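Local structure of uncharacterized protein (Staphylococcus aureus subsp. aureus, 3H04) at residues V33-G38 with L65-L70. The protein is of unknown function but belongs to the alpha/beta-hydrolase clan and is probably a serine hydrolase related to feruloyl-esterase-like enzymes. Residues are numbered along the deposited sequence; the frame is centred on the assembly and turned at random.
Sequences VYIHGG and LSYRLL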
ATOM      1  N   VAL A  33      -3.064 -10.295  -2.485  1.00 15.98           N
ATOM      2  CA  VAL A  33      -2.084  -9.491  -3.204  1.00 15.69           C
ATOM      3  C   VAL A  33      -1.593  -8.356  -2.331  1.00 15.31           C
ATOM      4  O   VAL A  33      -2.340  -7.423  -2.037  1.00 15.01           O
ATOM      5  CB  VAL A  33      -2.685  -8.893  -4.503  1.00 15.32           C
ATOM      6  CG1 VAL A  33      -1.585  -8.104  -5.281  1.00 16.27           C
ATOM      7  CG2 VAL A  33      -3.348 -10.030  -5.374  1.00 14.93           C
ATOM      8  N   TYR A  34      -0.316  -8.430  -1.952  1.00 15.00           N
ATOM      9  CA  TYR A  34       0.264  -7.532  -0.978  1.00 14.51           C
ATOM     10  C   TYR A  34       1.016  -6.384  -1.654  1.00 15.37           C
ATOM     11  O   TYR A  34       1.853  -6.623  -2.513  1.00 13.42           O
ATOM     12  CB  TYR A  34       1.188  -8.272  -0.021  1.00 14.52           C
ATOM     13  CG  TYR A  34       1.977  -7.324   0.846  1.00 16.81           C
ATOM     14  CD1 TYR A  34       1.350  -6.596   1.846  1.00 18.63           C
ATOM     15  CD2 TYR A  34       3.354  -7.134   0.650  1.00 16.25           C
ATOM     16  CE1 TYR A  34       2.036  -5.687   2.608  1.00 17.71           C
ATOM     17  CE2 TYR A  34       4.049  -6.248   1.418  1.00 14.90           C
ATOM     18  CZ  TYR A  34       3.389  -5.529   2.421  1.00 17.62           C
ATOM     19  OH  TYR A  34       4.052  -4.602   3.197  1.00 15.37           O
ATOM     20  N   ILE A  35       0.707  -5.146  -1.226  1.00 15.47           N
ATOM     21  CA  ILE A  35       1.344  -3.966  -1.768  1.00 16.03           C
ATOM     22  C   ILE A  35       1.985  -3.203  -0.623  1.00 16.39           C
ATOM     23  O   ILE A  35       1.289  -2.694   0.310  1.00 16.24           O
ATOM     24  CB  ILE A  35       0.347  -3.099  -2.566  1.00 16.45           C
ATOM     25  CG1 ILE A  35      -0.443  -3.963  -3.549  1.00 17.40           C
ATOM     26  CG2 ILE A  35       1.100  -1.942  -3.256  1.00 15.09           C
ATOM     27  CD1 ILE A  35      -1.255  -3.209  -4.562  1.00 16.71           C
ATOM     28  N   HIS A  36       3.323  -3.141  -0.669  1.00 16.64           N
ATOM     29  CA  HIS A  36       4.116  -2.570   0.407  1.00 16.09           C
ATOM     30  C   HIS A  36       3.960  -1.071   0.462  1.00 17.24           C
ATOM     31  O   HIS A  36       3.531  -0.480  -0.510  1.00 16.16           O
ATOM     32  CB  HIS A  36       5.623  -2.868   0.206  1.00 16.03           C
ATOM     33  CG  HIS A  36       6.228  -2.175  -0.986  1.00 16.87           C
ATOM     34  ND1 HIS A  36       6.827  -0.929  -0.901  1.00 19.87           N
ATOM     35  CD2 HIS A  36       6.386  -2.585  -2.269  1.00 17.16           C
ATOM     36  CE1 HIS A  36       7.274  -0.582  -2.103  1.00 21.58           C
ATOM     37  NE2 HIS A  36       7.033  -1.574  -2.949  1.00 18.08           N
ATOM     38  N   GLY A  37       4.344  -0.473   1.571  1.00 16.68           N
ATOM     39  CA  GLY A  37       4.257   0.967   1.718  1.00 18.26           C
ATOM     40  C   GLY A  37       5.518   1.721   1.292  1.00 18.77           C
ATOM     41  O   GLY A  37       6.306   1.219   0.501  1.00 22.06           O
ATOM     42  N   GLY A  38       5.738   2.883   1.877  1.00 18.63           N
ATOM     43  CA  GLY A  38       6.925   3.727   1.569  1.00 17.74           C
ATOM     44  C   GLY A  38       6.654   5.024   0.852  1.00 17.45           C
ATOM     45  O   GLY A  38       7.540   5.580   0.134  1.00 15.30           O
ATOM     46  N   LEU A  65       3.762  -7.829  -4.662  1.00 16.78           N
ATOM     47  CA  LEU A  65       4.017  -7.216  -5.964  1.00 19.01           C
ATOM     48  C   LEU A  65       4.943  -6.044  -5.911  1.00 16.84           C
ATOM     49  O   LEU A  65       5.189  -5.494  -4.863  1.00 17.31           O
ATOM     50  CB  LEU A  65       2.741  -6.837  -6.755  1.00 20.37           C
ATOM     51  CG  LEU A  65       1.795  -5.723  -6.411  1.00 20.38           C
ATOM     52  CD1 LEU A  65       2.371  -4.343  -6.571  1.00 17.42           C
ATOM     53  CD2 LEU A  65       0.458  -5.917  -7.303  1.00 17.10           C
ATOM     54  N   SER A  66       5.482  -5.688  -7.066  1.00 18.03           N
ATOM     55  CA  SER A  66       6.401  -4.559  -7.171  1.00 18.53           C
ATOM     56  C   SER A  66       5.882  -3.543  -8.163  1.00 17.89           C
ATOM     57  O   SER A  66       5.082  -3.880  -9.056  1.00 18.00           O
ATOM     58  CB  SER A  66       7.783  -5.063  -7.564  1.00 19.90           C
ATOM     59  OG  SER A  66       8.287  -5.861  -6.471  1.00 23.80           O
ATOM     60  N   TYR A  67       6.306  -2.289  -7.974  1.00 16.82           N
ATOM     61  CA  TYR A  67       5.993  -1.213  -8.906  1.00 16.33           C
ATOM     62  C   TYR A  67       7.175  -0.246  -8.896  1.00 17.13           C
ATOM     63  O   TYR A  67       7.899  -0.181  -7.910  1.00 15.63           O
ATOM     64  CB  TYR A  67       4.703  -0.485  -8.490  1.00 16.67           C
ATOM     65  CG  TYR A  67       4.722  -0.018  -7.068  1.00 18.08           C
ATOM     66  CD1 TYR A  67       5.211   1.252  -6.744  1.00 20.83           C
ATOM     67  CD2 TYR A  67       4.249  -0.811  -6.040  1.00 18.21           C
ATOM     68  CE1 TYR A  67       5.231   1.690  -5.417  1.00 20.41           C
ATOM     69  CE2 TYR A  67       4.250  -0.374  -4.709  1.00 20.15           C
ATOM     70  CZ  TYR A  67       4.742   0.883  -4.426  1.00 23.40           C
ATOM     71  OH  TYR A  67       4.797   1.299  -3.135  1.00 23.05           O
ATOM     72  N   ARG A  68       7.334   0.515  -9.979  1.00 16.92           N
ATOM     73  CA  ARG A  68       8.395   1.527 -10.054  1.00 17.42           C
ATOM     74  C   ARG A  68       8.083   2.695  -9.106  1.00 16.89           C
ATOM     75  O   ARG A  68       6.947   3.103  -8.919  1.00 18.73           O
ATOM     76  CB  ARG A  68       8.622   1.936 -11.515  1.00 17.51           C
ATOM     77  CG  ARG A  68       9.428   0.883 -12.300  1.00 17.24           C
ATOM     78  CD  ARG A  68       9.480   1.190 -13.796  1.00 20.49           C
ATOM     79  NE  ARG A  68       8.224   0.885 -14.471  1.00 18.73           N
ATOM     80  CZ  ARG A  68       8.057   1.011 -15.783  1.00 19.07           C
ATOM     81  NH1 ARG A  68       9.056   1.471 -16.551  1.00 15.35           N
ATOM     82  NH2 ARG A  68       6.904   0.699 -16.330  1.00 17.62           N
ATOM     83  N   LEU A  69       9.101   3.220  -8.459  1.00 17.38           N
ATOM     84  CA  LEU A  69       8.901   4.249  -7.473  1.00 17.56           C
ATOM     85  C   LEU A  69       8.982   5.668  -7.999  1.00 18.71           C
ATOM     86  O   LEU A  69       9.690   5.960  -8.998  1.00 19.94           O
ATOM     87  CB  LEU A  69       9.946   4.061  -6.375  1.00 17.44           C
ATOM     88  CG  LEU A  69       9.956   2.689  -5.691  1.00 18.31           C
ATOM     89  CD1 LEU A  69      11.244   2.479  -4.826  1.00 20.07           C
ATOM     90  CD2 LEU A  69       8.677   2.369  -4.900  1.00 20.61           C
ATOM     91  N   LEU A  70       8.306   6.576  -7.289  1.00 18.60           N
ATOM     92  CA  LEU A  70       8.601   8.010  -7.444  1.00 18.81           C
ATOM     93  C   LEU A  70       9.985   8.304  -6.861  1.00 18.36           C
ATOM     94  O   LEU A  70      10.409   7.632  -5.953  1.00 17.89           O
ATOM     95  CB  LEU A  70       7.568   8.880  -6.755  1.00 19.03           C
ATOM     96  CG  LEU A  70       6.074   8.640  -6.923  1.00 19.30           C
ATOM     97  CD1 LEU A  70       5.433   9.477  -5.823  1.00 19.62           C
ATOM     98  CD2 LEU A  70       5.605   9.037  -8.287  1.00 23.28           C
TER
HETATM   99  O   HOH W   1       4.475  -5.366  -2.136  1.00 14.70           O
HETATM  100  O   HOH W   2       7.847  -1.463  -5.527  1.00 18.30           O
HETATM  101  O   HOH W   3       6.544   3.008  -1.782  1.00 20.45           O
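The imidazole of His-36 and the phenol of Tyr-67 lie almost parallel, their planes 6° apart, where two neighbouring parallel strands of an alpha/beta-hydrolase sheet, 30-35 and 60-65, run out into loops. The His-Gly-Gly loop after strand 30-35 matches the HGG(G) oxyanion-hole motif of esterases of this clan, so the contact probably helps to position it. With centroids 4.8 Å apart the rings are slid and barely overlap: the hydroxyl end of the phenol, rather than its centre, sits over one imidazole face, Tyr-67 OH being 3.3 Å from His-36 CE1. The side chains arrive from opposite directions, and chi1 of 67° in His-36 sets CG between its own backbone N and carbonyl carbon, swinging the ring across to the phenol. A short but bent bond tethers the imidazole within its own loop: His-36 ND1 donates at 2.6 Å to a lone pair of Gly-37 O, in the carbonyl plane. His-36 NE2 meets a water in the ring plane; the same water accepts from Tyr-67 N and lies over the centre of a phenol face.

Behind the rings a single direct backbone bond ends the strand pairing. Leu-65 N donates to Tyr-34 O at 3.1 Å with an N-H...O angle of 167°; beyond it a water bonded to Tyr-34 O, Leu-65 O and His-36 N bridges the diverging backbones. Beside this bond the apolar layer closes: Val-33 CG1 touches Leu-65 CD2, Ile-35 CG1 meets Leu-65 CG, and Ile-35 CG2 meets Tyr-67 CE2, those two side chains crossing at roughly a right angle. Helix 105-116, directly after Ser-104, the probable nucleophile, packs on Ile-35 and Tyr-67 through Leu-109. At the far end a third water donates to Gly-37 O at 2.9 Å and lies 2.8 Å from Tyr-67 OH.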